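Guanine deaminase (Escherichia coli, PDB 6OHB) catalyses the zinc-dependent hydrolytic deamination of guanine to xanthine and ammonia, a step in purine breakdown. Local coordinates at residues 76-81 and 361-366; 158-163 and 429-434; 165-170 and 187-192; 196-201 and 229-234. One frame throughout, in Å; residues are numbered along the deposited sequence.

Contact 1: residues 76-81 and 361-366; sequences PGFVDT and YLATLG
Val-79 N gives its hydrogen to Ala-363 O at 3.1 Å, with an N-H...O angle of 154°, and so fixes strand 73-84 to the end of helix 356-363, where that carbonyl becomes available to the strand. This is the tight side. The same oxygen also lies 3.6 Å from Phe-78 CA in a CA-H...O contact. Ala-363 suits the place because its lone methyl lets the backbones come close while CB still touches CD1 of Phe-78 at 4.0 Å. Thr-364 turns CG2 anti to its carbonyl carbon (chi1 58° for OG1), which sets the methyl at the edge of the Phe-78 ring and 3.7 Å from Pro-76 O; its OG1 turns back to Phe-360 O. Val-79 CG2 rests against Thr-364 O at 3.6 Å. Further along the strand the fit is looser: a water takes the place of direct contact, giving one hydrogen to Val-79 O at 2.8 Å and the other to Leu-362 O. Strand 73-84 goes on to His-82 and His-84, two ligands of the zinc ion, as expected of the first barrel strand with its HxH motif in an amidohydrolase TIM barrel.

Contact 2: residues 158-163 and 429-434; sequences HINMRM and YVDGRL
The Schellman motif that ends helix 146-158, with Asn-160 as its C-prime residue, meets Asp-431 in the type I' turn of the hairpin made by strands 425-430 and 433-437. Asparagine suits the positive phi of the C-prime place, and its side chain, CG anti to the backbone N (chi1 -165°), reaches across to the hairpin. There ND2 donates to Asp-431 OD2 at 2.9 Å; the acceptor lies near the amide plane, but the donor comes from above the carboxylate, the two planes being 77° apart. Asp-431 OD2 also takes a weak, 3.5 Å bond from NH1 of Arg-433, part of a salt bridge. With an alanine in place of Asp-431, Asn-160 ND2 would probably lose its acceptor and Arg-433 the nearby negative charge. Beside the polar pair, the branch of Val-430 puts CG1 against the backbone of 159-161, 3.6 Å from Ile-159 O and 3.9 Å from Met-161 CA. One water accepts from Arg-433 NH1 and bridges Ile-159 O and Val-430 O, the latter also accepting from Arg-433 N. Asp-431 and Gly-432, both at positive phi, form the central pair of a type I' turn, typical of a two-residue beta hairpin.

Contact 3: residues 165-170 and 187-192; sequences AGKVMM and HQSKEL
The flat group at this contact is the amide of Gln-188, and neither of its faces carries the touch: its oxygen OE1 does, meeting Lys-167 CE at 3.2 Å, while Gln-188 CB lies 3.7 Å from Lys-167 CD. The lysine's end crosses the glutamine obliquely, meeting the oxygen edge of the amide close to its plane. Nearer the backbone, Lys-167 CB touches CD1 of Leu-192 at 3.6 Å. Gln-188 and Leu-192 lie one helical turn apart, so they face the strand together, the leucine covering the aliphatic root of the lysine and the glutamine its outer methylenes, CD and CE. Strand 164-169, helix 182-196 and strand 203-208 form one beta-alpha-beta unit of the amidohydrolase TIM barrel, and the contact packs its helix onto its first strand. Lysine suits a buried place because its ammonium is well supplied: the chain leaves with CG anti to the backbone N (chi1 175°), then bends at chi3 and chi4 until NZ gives a 2.8 Å bond to Val-168 O, tilted 24° from the carbonyl plane. NZ also meets Val-144 O and forms a salt bridge with Asp-180, which would probably stabilise its charge. Ser-189 is small enough to let Met-169 in: OG lies 3.9 Å from CG and 4.0 Å from SD of the methionine, and is itself bonded to Ser-185 O. The Met-169 side chain also packs on helix 216-228, touching Gln-218 and Ala-222, and lies about 7 Å from that of Arg-209, which by similarity binds substrate.

Contact 4: residues 196-201 and 229-234; sequences WHKNGR and YPDTWV
His-197 NE2 donates to Asp-231 OD1 at 3.1 Å in a weak bond, the imidazole and carboxylate planes standing 89° apart with the carboxylate carbon at the ring's edge. The other oxygen, OD2, takes the ammonium of Lys-198 nearly along its C-O axis, with NZ again 3.1 Å away, forming a salt bridge. Each oxygen thus has its own donor. The ring is sandwiched: Thr-232 CG2 makes a CH-pi contact over the centre of one face, 3.5 Å from the ring centroid and 8° off its normal, while CG of Lys-198 lies over the opposite face. Trp-233 CZ3 meets His-197 CE1 edge to edge at 4.1 Å. A leucine in place of Asp-231 would probably leave Lys-198 without its counter-charge and free to move, and His-197 NE2 without its carboxylate partner. Behind this shell, His-197 swings CG anti to the backbone N (chi1 -172°), and its ND1 is bonded to the backbone N of Tyr-204, so both ring nitrogens are engaged. The threonine is fixed by its hydroxyl: OG1 donates to Tyr-229 O at 2.7 Å, in the carbonyl plane, and Thr-232 N shares that acceptor, closing a type I turn. On the other segment, a type II turn from Trp-196 to Asn-199 has His-197 and Lys-198 as its central residues, so both side chains reach Asp-231. Trp-233 is anchored by NE1 to Leu-371 O. These are two neighbouring helix-to-strand turns, leading into parallel strands 203-208 and 233-238 at the end of the TIM barrel away from its catalytic mouth; the second strand carries the zinc ligand His-237.

From the N terminus, 76-81 opens contact 1, and 158-163 opens contact 2 before the first is closed. Contact 3 then shuts a short loop between 165-170 and 187-192, followed in series by contact 4 between 196-201 and 229-234; both lie within the spans of contacts 1 and 2. Those spans cross, since contact 1 closes at 361-366 and contact 2 only at 429-434. Contact 3 packs a helix on its own unit's strand, contact 4 ties the turns leading into the next two strands, contact 1 brings a late helix pair back to an early barrel strand, and contact 2 attaches the C-terminal hairpin to the barrel. Arg-201, probably bonded to Asn-160 O, joins contacts 2 and 4.

Contact 1: residues 76-81 and 361-366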
loop_
_atom_site.group_PDB
_atom_site.type_symbol
_atom_site.label_atom_id
_atom_site.label_comp_id
_atom_site.label_asym_id
_atom_site.label_seq_id
_atom_site.Cartn_x
_atom_site.Cartn_y
_atom_site.Cartn_z
ATOM N N PRO A 76 20.901 -5.214 -6.638
ATOM C CA PRO A 76 21.376 -6.059 -5.539
ATOM C C PRO A 76 20.203 -6.531 -4.694
ATOM O O PRO A 76 19.163 -5.874 -4.621
ATOM C CB PRO A 76 22.306 -5.132 -4.747
ATOM C CG PRO A 76 22.635 -4.014 -5.682
ATOM C CD PRO A 76 21.436 -3.845 -6.553
ATOM N N GLY A 77 20.376 -7.692 -4.064
ATOM C CA GLY A 77 19.312 -8.247 -3.244
ATOM C C GLY A 77 18.902 -7.288 -2.139
ATOM O O GLY A 77 19.729 -6.571 -1.569
ATOM N N PHE A 78 17.600 -7.244 -1.865
ATOM C CA PHE A 78 17.098 -6.359 -0.823
ATOM C C PHE A 78 17.465 -6.867 0.568
ATOM O O PHE A 78 17.571 -8.078 0.814
ATOM C CB PHE A 78 15.581 -6.193 -0.945
ATOM C CG PHE A 78 15.147 -5.630 -2.267
ATOM C CD1 PHE A 78 15.781 -4.518 -2.801
ATOM C CD2 PHE A 78 14.123 -6.222 -2.986
ATOM C CE1 PHE A 78 15.397 -4.000 -4.021
ATOM C CE2 PHE A 78 13.732 -5.708 -4.211
ATOM C CZ PHE A 78 14.372 -4.594 -4.727
ATOM N N VAL A 79 17.607 -5.912 1.490
ATOM C CA VAL A 79 18.052 -6.153 2.857
ATOM C C VAL A 79 16.926 -5.722 3.793
ATOM O O VAL A 79 16.616 -4.526 3.899
ATOM C CB VAL A 79 19.347 -5.396 3.175
ATOM C CG1 VAL A 79 19.776 -5.669 4.609
ATOM C CG2 VAL A 79 20.450 -5.788 2.183
ATOM N N ASP A 80 16.334 -6.695 4.488
ATOM C CA ASP A 80 15.211 -6.483 5.397
ATOM C C ASP A 80 15.740 -6.514 6.829
ATOM O O ASP A 80 16.087 -7.582 7.341
ATOM C CB ASP A 80 14.159 -7.569 5.178
ATOM C CG ASP A 80 12.815 -7.229 5.800
ATOM O OD1 ASP A 80 12.773 -6.465 6.791
ATOM O OD2 ASP A 80 11.796 -7.744 5.291
ATOM N N THR A 81 15.754 -5.358 7.495
ATOM C CA THR A 81 16.472 -5.242 8.761
ATOM C C THR A 81 15.632 -5.528 10.007
ATOM O O THR A 81 16.172 -5.438 11.115
ATOM C CB THR A 81 17.102 -3.850 8.891
ATOM O OG1 THR A 81 16.081 -2.843 8.868
ATOM C CG2 THR A 81 18.104 -3.603 7.763
ATOM N N TYR A 361 18.713 3.288 -2.128
ATOM C CA TYR A 361 19.894 3.138 -1.288
ATOM C C TYR A 361 19.559 2.425 0.014
ATOM O O TYR A 361 20.235 1.464 0.404
ATOM C CB TYR A 361 20.497 4.514 -1.014
ATOM C CG TYR A 361 21.688 4.504 -0.094
ATOM C CD1 TYR A 361 22.946 4.119 -0.554
ATOM C CD2 TYR A 361 21.563 4.895 1.233
ATOM C CE1 TYR A 361 24.043 4.117 0.288
ATOM C CE2 TYR A 361 22.650 4.897 2.081
ATOM C CZ TYR A 361 23.890 4.507 1.605
ATOM O OH TYR A 361 24.976 4.509 2.450
ATOM N N LEU A 362 18.503 2.873 0.696
ATOM C CA LEU A 362 18.126 2.238 1.955
ATOM C C LEU A 362 17.714 0.789 1.745
ATOM O O LEU A 362 17.893 -0.041 2.642
ATOM C CB LEU A 362 16.996 3.023 2.621
ATOM C CG LEU A 362 17.370 4.406 3.158
ATOM C CD1 LEU A 362 16.131 5.150 3.636
ATOM C CD2 LEU A 362 18.387 4.282 4.275
ATOM N N ALA A 363 17.175 0.462 0.563
ATOM C CA ALA A 363 16.761 -0.913 0.305
ATOM C C ALA A 363 17.948 -1.842 0.072
ATOM O O ALA A 363 17.841 -3.048 0.319
ATOM C CB ALA A 363 15.812 -0.962 -0.892
ATOM N N THR A 364 19.088 -1.315 -0.380
ATOM C CA THR A 364 20.205 -2.192 -0.723
ATOM C C THR A 364 21.435 -1.902 0.128
ATOM O O THR A 364 21.578 -2.460 1.221
ATOM C CB THR A 364 20.565 -2.065 -2.206
ATOM O OG1 THR A 364 20.903 -0.703 -2.505
ATOM C CG2 THR A 364 19.396 -2.494 -3.078
ATOM N N LEU A 365 22.324 -1.028 -0.356
ATOM C CA LEU A 365 23.612 -0.843 0.313
ATOM C C LEU A 365 23.451 -0.162 1.665
ATOM O O LEU A 365 24.162 -0.497 2.617
ATOM C CB LEU A 365 24.561 -0.038 -0.576
ATOM C CG LEU A 365 25.998 0.125 -0.073
ATOM C CD1 LEU A 365 26.679 -1.225 0.124
ATOM C CD2 LEU A 365 26.797 1.004 -1.021
ATOM N N GLY A 366 22.526 0.793 1.774
ATOM C CA GLY A 366 22.268 1.411 3.067
ATOM C C GLY A 366 21.777 0.416 4.103
ATOM O O GLY A 366 22.162 0.478 5.277
HETATM O O HOH W 1 17.150 -1.873 4.435
#

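Contact 2: residues 158-163 and 429-434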
loop_
_atom_site.group_PDB
_atom_site.type_symbol
_atom_site.label_atom_id
_atom_site.label_comp_id
_atom_site.label_asym_id
_atom_site.label_seq_id
_atom_site.Cartn_x
_atom_site.Cartn_y
_atom_site.Cartn_z
ATOM N N HIS A 158 20.215 -24.279 3.726
ATOM C CA HIS A 158 20.041 -25.130 2.552
ATOM C C HIS A 158 20.409 -24.413 1.252
ATOM O O HIS A 158 20.904 -25.048 0.313
ATOM C CB HIS A 158 18.607 -25.648 2.473
ATOM C CG HIS A 158 18.386 -26.618 1.356
ATOM N ND1 HIS A 158 17.528 -26.365 0.308
ATOM C CD2 HIS A 158 18.934 -27.832 1.110
ATOM C CE1 HIS A 158 17.546 -27.387 -0.529
ATOM N NE2 HIS A 158 18.392 -28.290 -0.066
ATOM N N ILE A 159 20.178 -23.103 1.173
ATOM C CA ILE A 159 20.476 -22.325 -0.023
ATOM C C ILE A 159 21.672 -21.407 0.185
ATOM O O ILE A 159 21.930 -20.531 -0.649
ATOM C CB ILE A 159 19.252 -21.515 -0.480
ATOM C CG1 ILE A 159 18.868 -20.490 0.593
ATOM C CG2 ILE A 159 18.084 -22.437 -0.799
ATOM C CD1 ILE A 159 17.967 -19.383 0.090
ATOM N N ASN A 160 22.414 -21.591 1.277
ATOM C CA ASN A 160 23.560 -20.754 1.631
ATOM C C ASN A 160 23.197 -19.267 1.624
ATOM O O ASN A 160 23.920 -18.415 1.098
ATOM C CB ASN A 160 24.749 -21.033 0.712
ATOM C CG ASN A 160 26.043 -20.462 1.258
ATOM O OD1 ASN A 160 26.168 -20.206 2.459
ATOM N ND2 ASN A 160 27.008 -20.241 0.375
ATOM N N MET A 161 22.072 -18.958 2.254
ATOM C CA MET A 161 21.616 -17.587 2.408
ATOM C C MET A 161 22.406 -16.896 3.515
ATOM O O MET A 161 22.812 -17.526 4.497
ATOM C CB MET A 161 20.123 -17.584 2.743
ATOM C CG MET A 161 19.469 -16.226 2.873
ATOM S SD MET A 161 17.700 -16.417 3.231
ATOM C CE MET A 161 16.968 -15.552 1.849
ATOM N N ARG A 162 22.656 -15.596 3.342
ATOM C CA ARG A 162 23.208 -14.779 4.421
ATOM C C ARG A 162 22.051 -14.193 5.221
ATOM O O ARG A 162 21.335 -13.309 4.740
ATOM C CB ARG A 162 24.119 -13.671 3.898
ATOM C CG ARG A 162 24.820 -12.922 5.033
ATOM C CD ARG A 162 25.984 -12.065 4.550
ATOM N NE ARG A 162 27.130 -12.856 4.092
ATOM C CZ ARG A 162 28.095 -13.321 4.882
ATOM N NH1 ARG A 162 28.067 -13.090 6.188
ATOM N NH2 ARG A 162 29.099 -14.021 4.364
ATOM N N MET A 163 21.881 -14.678 6.447
ATOM C CA MET A 163 20.777 -14.285 7.303
ATOM C C MET A 163 21.276 -14.133 8.732
ATOM O O MET A 163 22.061 -14.954 9.215
ATOM C CB MET A 163 19.645 -15.325 7.250
ATOM C CG MET A 163 18.653 -15.236 8.399
ATOM S SD MET A 163 17.406 -16.532 8.348
ATOM C CE MET A 163 16.563 -16.130 6.818
ATOM N N TYR A 429 18.684 -14.548 -7.237
ATOM C CA TYR A 429 19.943 -15.270 -7.125
ATOM C C TYR A 429 20.503 -15.077 -5.721
ATOM O O TYR A 429 20.621 -13.940 -5.241
ATOM C CB TYR A 429 20.965 -14.763 -8.152
ATOM C CG TYR A 429 20.754 -15.233 -9.578
ATOM C CD1 TYR A 429 19.748 -14.687 -10.374
ATOM C CD2 TYR A 429 21.575 -16.212 -10.138
ATOM C CE1 TYR A 429 19.556 -15.112 -11.690
ATOM C CE2 TYR A 429 21.390 -16.644 -11.448
ATOM C CZ TYR A 429 20.382 -16.089 -12.219
ATOM O OH TYR A 429 20.202 -16.517 -13.519
ATOM N N VAL A 430 20.872 -16.182 -5.079
ATOM C CA VAL A 430 21.522 -16.159 -3.773
ATOM C C VAL A 430 22.796 -16.988 -3.865
ATOM O O VAL A 430 22.773 -18.113 -4.380
ATOM C CB VAL A 430 20.594 -16.695 -2.665
ATOM C CG1 VAL A 430 21.387 -17.061 -1.426
ATOM C CG2 VAL A 430 19.522 -15.660 -2.331
ATOM N N ASP A 431 23.905 -16.429 -3.370
ATOM C CA ASP A 431 25.211 -17.094 -3.428
ATOM C C ASP A 431 25.579 -17.453 -4.872
ATOM O O ASP A 431 26.088 -18.539 -5.155
ATOM C CB ASP A 431 25.243 -18.326 -2.516
ATOM C CG ASP A 431 26.644 -18.893 -2.346
ATOM O OD1 ASP A 431 27.576 -18.108 -2.065
ATOM O OD2 ASP A 431 26.808 -20.125 -2.491
ATOM N N GLY A 432 25.254 -16.556 -5.802
ATOM C CA GLY A 432 25.554 -16.785 -7.198
ATOM C C GLY A 432 24.705 -17.847 -7.852
ATOM O O GLY A 432 25.008 -18.266 -8.971
ATOM N N ARG A 433 23.637 -18.276 -7.198
ATOM C CA ARG A 433 22.820 -19.385 -7.659
ATOM C C ARG A 433 21.376 -18.921 -7.796
ATOM O O ARG A 433 20.856 -18.214 -6.926
ATOM C CB ARG A 433 22.918 -20.546 -6.662
ATOM C CG ARG A 433 22.432 -21.889 -7.155
ATOM C CD ARG A 433 22.956 -22.993 -6.241
ATOM N NE ARG A 433 24.420 -23.018 -6.200
ATOM C CZ ARG A 433 25.156 -22.672 -5.146
ATOM N NH1 ARG A 433 24.572 -22.267 -4.022
ATOM N NH2 ARG A 433 26.483 -22.728 -5.218
ATOM N N LEU A 434 20.731 -19.328 -8.884
ATOM C CA LEU A 434 19.318 -19.027 -9.080
ATOM C C LEU A 434 18.499 -19.823 -8.073
ATOM O O LEU A 434 18.432 -21.055 -8.154
ATOM C CB LEU A 434 18.902 -19.343 -10.514
ATOM C CG LEU A 434 17.413 -19.165 -10.826
ATOM C CD1 LEU A 434 16.991 -17.735 -10.546
ATOM C CD2 LEU A 434 17.129 -19.523 -12.277
HETATM O O HOH W 2 22.234 -20.780 -3.308
#

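Contact 3: residues 165-170 and 187-192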
loop_
_atom_site.group_PDB
_atom_site.type_symbol
_atom_site.label_atom_id
_atom_site.label_comp_id
_atom_site.label_asym_id
_atom_site.label_seq_id
_atom_site.Cartn_x
_atom_site.Cartn_y
_atom_site.Cartn_z
ATOM N N ALA A 165 19.855 -14.146 12.545
ATOM C CA ALA A 165 18.698 -14.571 13.314
ATOM C C ALA A 165 19.155 -14.930 14.721
ATOM O O ALA A 165 20.353 -15.044 15.002
ATOM C CB ALA A 165 17.988 -15.749 12.640
ATOM N N GLY A 166 18.186 -15.107 15.608
ATOM C CA GLY A 166 18.491 -15.464 16.979
ATOM C C GLY A 166 17.236 -15.832 17.733
ATOM O O GLY A 166 16.117 -15.522 17.310
ATOM N N LYS A 167 17.442 -16.506 18.860
ATOM C CA LYS A 167 16.348 -16.902 19.735
ATOM C C LYS A 167 15.859 -15.717 20.558
ATOM O O LYS A 167 16.656 -14.926 21.068
ATOM C CB LYS A 167 16.799 -18.033 20.657
ATOM C CG LYS A 167 15.781 -18.454 21.691
ATOM C CD LYS A 167 16.448 -19.218 22.822
ATOM C CE LYS A 167 16.286 -18.493 24.148
ATOM N NZ LYS A 167 14.861 -18.392 24.552
ATOM N N VAL A 168 14.537 -15.605 20.693
ATOM C CA VAL A 168 13.953 -14.543 21.501
ATOM C C VAL A 168 14.227 -14.820 22.973
ATOM O O VAL A 168 14.044 -15.945 23.455
ATOM C CB VAL A 168 12.445 -14.427 21.235
ATOM C CG1 VAL A 168 11.826 -13.381 22.151
ATOM C CG2 VAL A 168 12.179 -14.086 19.782
ATOM N N MET A 169 14.710 -13.804 23.684
ATOM C CA MET A 169 14.907 -13.871 25.126
ATOM C C MET A 169 13.787 -13.088 25.802
ATOM O O MET A 169 13.678 -11.872 25.613
ATOM C CB MET A 169 16.279 -13.310 25.504
ATOM C CG MET A 169 17.443 -13.988 24.787
ATOM S SD MET A 169 19.049 -13.222 25.106
ATOM C CE MET A 169 18.899 -12.809 26.837
ATOM N N MET A 170 12.964 -13.782 26.590
ATOM C CA MET A 170 11.866 -13.140 27.314
ATOM C C MET A 170 11.461 -14.020 28.490
ATOM O O MET A 170 11.018 -15.156 28.288
ATOM C CB MET A 170 10.676 -12.878 26.386
ATOM C CG MET A 170 10.314 -14.042 25.478
ATOM S SD MET A 170 8.880 -13.706 24.433
ATOM C CE MET A 170 7.811 -12.875 25.597
ATOM N N HIS A 187 21.876 -20.124 28.137
ATOM C CA HIS A 187 22.456 -21.368 27.637
ATOM C C HIS A 187 21.912 -21.723 26.255
ATOM O O HIS A 187 22.664 -22.190 25.389
ATOM C CB HIS A 187 22.219 -22.488 28.646
ATOM C CG HIS A 187 23.014 -22.328 29.905
ATOM N ND1 HIS A 187 24.392 -22.388 29.927
ATOM C CD2 HIS A 187 22.629 -22.082 31.180
ATOM C CE1 HIS A 187 24.819 -22.199 31.163
ATOM N NE2 HIS A 187 23.769 -22.010 31.942
ATOM N N GLN A 188 20.615 -21.500 26.021
ATOM C CA GLN A 188 20.049 -21.770 24.702
ATOM C C GLN A 188 20.641 -20.844 23.645
ATOM O O GLN A 188 20.983 -21.294 22.541
ATOM C CB GLN A 188 18.527 -21.642 24.753
ATOM C CG GLN A 188 17.862 -22.714 25.609
ATOM C CD GLN A 188 16.383 -22.463 25.849
ATOM O OE1 GLN A 188 15.856 -21.388 25.549
ATOM N NE2 GLN A 188 15.706 -23.461 26.401
ATOM N N SER A 189 20.804 -19.556 23.967
ATOM C CA SER A 189 21.408 -18.646 22.998
ATOM C C SER A 189 22.869 -19.005 22.741
ATOM O O SER A 189 23.347 -18.907 21.604
ATOM C CB SER A 189 21.280 -17.199 23.478
ATOM O OG SER A 189 19.920 -16.819 23.620
ATOM N N LYS A 190 23.590 -19.456 23.775
ATOM C CA LYS A 190 24.977 -19.866 23.570
ATOM C C LYS A 190 25.061 -21.094 22.672
ATOM O O LYS A 190 25.940 -21.174 21.808
ATOM C CB LYS A 190 25.665 -20.139 24.909
ATOM C CG LYS A 190 27.188 -20.167 24.813
ATOM C CD LYS A 190 27.840 -20.674 26.097
ATOM C CE LYS A 190 29.327 -20.326 26.131
ATOM N NZ LYS A 190 30.076 -21.059 27.188
ATOM N N GLU A 191 24.157 -22.061 22.857
ATOM C CA GLU A 191 24.174 -23.240 21.994
ATOM C C GLU A 191 23.866 -22.867 20.549
ATOM O O GLU A 191 24.489 -23.393 19.615
ATOM C CB GLU A 191 23.183 -24.288 22.491
ATOM C CG GLU A 191 23.097 -25.498 21.572
ATOM C CD GLU A 191 22.209 -26.595 22.119
ATOM O OE1 GLU A 191 22.234 -26.822 23.347
ATOM O OE2 GLU A 191 21.486 -27.230 21.321
ATOM N N LEU A 192 22.913 -21.956 20.342
ATOM C CA LEU A 192 22.608 -21.536 18.976
ATOM C C LEU A 192 23.777 -20.773 18.354
ATOM O O LEU A 192 24.057 -20.932 17.158
ATOM C CB LEU A 192 21.322 -20.711 18.961
ATOM C CG LEU A 192 20.089 -21.569 19.273
ATOM C CD1 LEU A 192 18.875 -20.713 19.582
ATOM C CD2 LEU A 192 19.792 -22.542 18.134
#

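Contact 4: residues 196-201 and 229-234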
loop_
_atom_site.group_PDB
_atom_site.type_symbol
_atom_site.label_atom_id
_atom_site.label_comp_id
_atom_site.label_asym_id
_atom_site.label_seq_id
_atom_site.Cartn_x
_atom_site.Cartn_y
_atom_site.Cartn_z
ATOM N N TRP A 196 25.490 -22.112 14.924
ATOM C CA TRP A 196 25.100 -21.404 13.713
ATOM C C TRP A 196 25.880 -20.132 13.440
ATOM O O TRP A 196 25.954 -19.725 12.279
ATOM C CB TRP A 196 23.604 -21.040 13.761
ATOM C CG TRP A 196 22.666 -22.218 13.771
ATOM C CD1 TRP A 196 21.830 -22.585 14.784
ATOM C CD2 TRP A 196 22.459 -23.170 12.717
ATOM N NE1 TRP A 196 21.122 -23.709 14.433
ATOM C CE2 TRP A 196 21.489 -24.088 13.169
ATOM C CE3 TRP A 196 23.002 -23.335 11.439
ATOM C CZ2 TRP A 196 21.050 -25.158 12.389
ATOM C CZ3 TRP A 196 22.565 -24.396 10.664
ATOM C CH2 TRP A 196 21.598 -25.293 11.144
ATOM N N HIS A 197 26.438 -19.478 14.457
ATOM C CA HIS A 197 27.145 -18.231 14.202
ATOM C C HIS A 197 28.365 -18.497 13.324
ATOM O O HIS A 197 29.201 -19.350 13.637
ATOM C CB HIS A 197 27.552 -17.556 15.511
ATOM C CG HIS A 197 28.124 -16.185 15.323
ATOM N ND1 HIS A 197 27.470 -15.201 14.614
ATOM C CD2 HIS A 197 29.291 -15.638 15.738
ATOM C CE1 HIS A 197 28.209 -14.105 14.603
ATOM N NE2 HIS A 197 29.318 -14.343 15.279
ATOM N N LYS A 198 28.448 -17.764 12.212
ATOM C CA LYS A 198 29.476 -17.953 11.186
ATOM C C LYS A 198 29.471 -19.374 10.620
ATOM O O LYS A 198 30.488 -19.858 10.116
ATOM C CB LYS A 198 30.868 -17.592 11.723
ATOM C CG LYS A 198 31.013 -16.130 12.153
ATOM C CD LYS A 198 32.381 -15.560 11.773
ATOM C CE LYS A 198 33.525 -16.300 12.463
ATOM N NZ LYS A 198 33.768 -15.814 13.855
ATOM N N ASN A 199 28.316 -20.041 10.646
ATOM C CA ASN A 199 28.131 -21.298 9.917
ATOM C C ASN A 199 27.746 -20.950 8.483
ATOM O O ASN A 199 26.602 -20.593 8.198
ATOM C CB ASN A 199 27.075 -22.165 10.595
ATOM C CG ASN A 199 26.911 -23.526 9.935
ATOM O OD1 ASN A 199 27.273 -23.725 8.778
ATOM N ND2 ASN A 199 26.346 -24.469 10.677
ATOM N N GLY A 200 28.706 -21.056 7.573
ATOM C CA GLY A 200 28.484 -20.570 6.223
ATOM C C GLY A 200 28.321 -19.063 6.244
ATOM O O GLY A 200 29.132 -18.335 6.829
ATOM N N ARG A 201 27.258 -18.577 5.611
ATOM C CA ARG A 201 26.955 -17.156 5.592
ATOM C C ARG A 201 25.958 -16.768 6.678
ATOM O O ARG A 201 25.506 -15.621 6.714
ATOM C CB ARG A 201 26.431 -16.742 4.213
ATOM C CG ARG A 201 27.429 -16.933 3.070
ATOM C CD ARG A 201 26.749 -16.752 1.712
ATOM N NE ARG A 201 26.463 -15.346 1.430
ATOM C CZ ARG A 201 25.431 -14.912 0.714
ATOM N NH1 ARG A 201 24.559 -15.766 0.193
ATOM N NH2 ARG A 201 25.267 -13.612 0.522
ATOM N N TYR A 229 30.839 -13.101 22.883
ATOM C CA TYR A 229 30.837 -13.220 21.426
ATOM C C TYR A 229 30.672 -11.831 20.829
ATOM O O TYR A 229 29.588 -11.465 20.360
ATOM C CB TYR A 229 29.743 -14.175 20.958
ATOM C CG TYR A 229 29.885 -15.543 21.567
ATOM C CD1 TYR A 229 30.753 -16.475 21.019
ATOM C CD2 TYR A 229 29.168 -15.900 22.700
ATOM C CE1 TYR A 229 30.896 -17.727 21.574
ATOM C CE2 TYR A 229 29.304 -17.154 23.264
ATOM C CZ TYR A 229 30.169 -18.062 22.696
ATOM O OH TYR A 229 30.316 -19.314 23.249
ATOM N N PRO A 230 31.743 -11.035 20.810
ATOM C CA PRO A 230 31.598 -9.631 20.397
ATOM C C PRO A 230 31.210 -9.461 18.941
ATOM O O PRO A 230 30.781 -8.366 18.564
ATOM C CB PRO A 230 32.987 -9.031 20.672
ATOM C CG PRO A 230 33.717 -10.051 21.502
ATOM C CD PRO A 230 33.133 -11.375 21.157
ATOM N N ASP A 231 31.346 -10.493 18.110
ATOM C CA ASP A 231 31.004 -10.383 16.699
ATOM C C ASP A 231 29.613 -10.929 16.388
ATOM O O ASP A 231 29.278 -11.105 15.214
ATOM C CB ASP A 231 32.071 -11.060 15.828
ATOM C CG ASP A 231 32.085 -12.571 15.960
ATOM O OD1 ASP A 231 31.585 -13.107 16.969
ATOM O OD2 ASP A 231 32.618 -13.229 15.044
ATOM N N THR A 232 28.798 -11.196 17.404
ATOM C CA THR A 232 27.401 -11.478 17.128
ATOM C C THR A 232 26.629 -10.167 17.010
ATOM O O THR A 232 27.127 -9.083 17.325
ATOM C CB THR A 232 26.773 -12.355 18.216
ATOM O OG1 THR A 232 26.999 -11.766 19.503
ATOM C CG2 THR A 232 27.342 -13.763 18.178
ATOM N N TRP A 233 25.398 -10.273 16.539
ATOM C CA TRP A 233 24.558 -9.096 16.441
ATOM C C TRP A 233 23.718 -8.948 17.705
ATOM O O TRP A 233 23.551 -9.887 18.486
ATOM C CB TRP A 233 23.672 -9.180 15.193
ATOM C CG TRP A 233 24.357 -8.643 13.964
ATOM C CD1 TRP A 233 24.010 -7.534 13.255
ATOM C CD2 TRP A 233 25.524 -9.180 13.323
ATOM N NE1 TRP A 233 24.881 -7.348 12.210
ATOM C CE2 TRP A 233 25.821 -8.344 12.232
ATOM C CE3 TRP A 233 26.347 -10.286 13.569
ATOM C CZ2 TRP A 233 26.908 -8.577 11.381
ATOM C CZ3 TRP A 233 27.428 -10.520 12.721
ATOM C CH2 TRP A 233 27.694 -9.670 11.644
ATOM N N VAL A 234 23.216 -7.735 17.912
ATOM C CA VAL A 234 22.211 -7.454 18.929
ATOM C C VAL A 234 20.993 -6.900 18.207
ATOM O O VAL A 234 21.129 -6.070 17.303
ATOM C CB VAL A 234 22.726 -6.455 19.988
ATOM C CG1 VAL A 234 21.615 -6.078 20.952
ATOM C CG2 VAL A 234 23.930 -7.033 20.728
#